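Local structure of L-lysine 6-oxidase (Marinomonas mediterranea, 3WEU) at residues Ile616-Tyr619 against Ser620-Val623. The protein oxidises the epsilon-amino group of L-lysine with a cysteine tryptophylquinone cofactor, releasing the hydrogen peroxide that makes it antibacterial. Sequence-based numbering, arbitrary orientation.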
loop_
_atom_site.group_PDB
_atom_site.type_symbol
_atom_site.label_atom_id
_atom_site.label_comp_id
_atom_site.label_asym_id
_atom_site.label_seq_id
_atom_site.Cartn_x
_atom_site.Cartn_y
_atom_site.Cartn_z
ATOM N N ILE A 616 -19.305 -1.629 3.539
ATOM C CA ILE A 616 -18.089 -2.200 4.117
ATOM C C ILE A 616 -17.339 -2.768 2.951
ATOM O O ILE A 616 -17.550 -3.897 2.542
ATOM C CB ILE A 616 -18.352 -3.339 5.070
ATOM C CG1 ILE A 616 -19.347 -2.959 6.115
ATOM C CG2 ILE A 616 -17.048 -3.760 5.793
ATOM C CD1 ILE A 616 -18.844 -2.081 7.180
ATOM N N ASN A 617 -16.529 -1.927 2.344
ATOM C CA ASN A 617 -15.950 -2.222 1.023
ATOM C C ASN A 617 -14.548 -2.892 1.097
ATOM O O ASN A 617 -14.005 -3.271 0.065
ATOM C CB ASN A 617 -15.877 -0.960 0.197
ATOM C CG ASN A 617 -17.265 -0.533 -0.295
ATOM O OD1 ASN A 617 -17.938 -1.321 -0.978
ATOM N ND2 ASN A 617 -17.684 0.687 0.009
ATOM N N SER A 618 -14.028 -3.012 2.297
ATOM C CA SER A 618 -12.752 -3.618 2.520
ATOM C C SER A 618 -12.717 -4.403 3.777
ATOM O O SER A 618 -13.441 -4.129 4.718
ATOM C CB SER A 618 -11.624 -2.509 2.599
ATOM O OG SER A 618 -11.678 -1.816 3.859
ATOM N N TYR A 619 -11.754 -5.323 3.829
ATOM C CA TYR A 619 -11.448 -6.077 5.020
ATOM C C TYR A 619 -11.188 -5.165 6.218
ATOM O O TYR A 619 -11.705 -5.358 7.337
ATOM C CB TYR A 619 -10.204 -6.941 4.706
ATOM C CG TYR A 619 -9.556 -7.612 5.842
ATOM C CD1 TYR A 619 -10.294 -8.011 6.978
ATOM C CD2 TYR A 619 -8.231 -7.939 5.766
ATOM C CE1 TYR A 619 -9.692 -8.688 8.017
ATOM C CE2 TYR A 619 -7.607 -8.649 6.778
ATOM C CZ TYR A 619 -8.311 -8.986 7.917
ATOM O OH TYR A 619 -7.690 -9.646 8.946
ATOM N N SER A 620 -10.360 -4.159 5.997
ATOM C CA SER A 620 -10.031 -3.217 7.046
ATOM C C SER A 620 -11.264 -2.474 7.596
ATOM O O SER A 620 -11.395 -2.218 8.801
ATOM C CB SER A 620 -8.856 -2.254 6.549
ATOM O OG SER A 620 -8.793 -1.202 7.458
ATOM N N GLN A 621 -12.209 -2.169 6.733
ATOM C CA GLN A 621 -13.413 -1.509 7.193
ATOM C C GLN A 621 -14.258 -2.454 8.019
ATOM O O GLN A 621 -14.939 -1.992 8.929
ATOM C CB GLN A 621 -14.205 -0.969 6.006
ATOM C CG GLN A 621 -13.520 0.236 5.410
ATOM C CD GLN A 621 -13.978 0.521 4.009
ATOM O OE1 GLN A 621 -15.107 0.174 3.608
ATOM N NE2 GLN A 621 -13.133 1.198 3.233
ATOM N N MET A 622 -14.193 -3.758 7.734
ATOM C CA MET A 622 -14.932 -4.726 8.538
ATOM C C MET A 622 -14.329 -4.844 9.909
ATOM O O MET A 622 -15.024 -4.877 10.976
ATOM C CB MET A 622 -15.036 -6.068 7.859
ATOM C CG MET A 622 -15.939 -7.067 8.611
ATOM S SD MET A 622 -17.691 -6.587 8.654
ATOM C CE MET A 622 -18.258 -7.389 7.158
ATOM N N VAL A 623 -13.011 -4.785 9.951
ATOM C CA VAL A 623 -12.349 -4.789 11.230
ATOM C C VAL A 623 -12.773 -3.627 12.144
ATOM O O VAL A 623 -12.953 -3.808 13.338
ATOM C CB VAL A 623 -10.805 -4.803 11.026
ATOM C CG1 VAL A 623 -10.089 -4.630 12.361
ATOM C CG2 VAL A 623 -10.394 -6.120 10.449
#
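S618 and Q621 meet at the start of helix 619-625, where the serine OG takes the backbone N-H of Q621 in a fairly straight bond, OG to N 2.9 Å. OG sits between its own backbone N and carbonyl carbon (chi1 75°), which turns it toward the first turn of the helix. The Q621 side chain runs back past this hydroxyl, its CG 3.2 Å from S618 OG, and stays extended beyond CG. That reach brings its amide to the loop, where Q621 OE1 accepts from N617 N, 2.8 Å away. The donor stands above the carbonyl plane, 37° out of it, rather than on a lone pair. Past the cap, S618 O accepts from M622 N and Y619 O from V623 N, the first i to i+4 bonds of the helix. I616 lays its CG2 methyl against the M622 backbone and CB, 3.7 Å from CG2 to that CB, with the bent methionine chain carrying SD and CE past the same methyl. Y619 crosses V623 obliquely; with CG anti to the backbone N (chi1 169°), its ring slants outward and up the helix, which brings Y619 CE1 to V623 CG2, 3.6 Å away. Helix 510-515 packs on the Y619, M622 and V623 side chains, and N617 ND2 donates to F679 O, joining the loop before the helix to F679 and the helix itself to 510-515. The whole is a serine N-cap, in which the Q621 side chain also reaches back to bind the backbone of the residue before the cap.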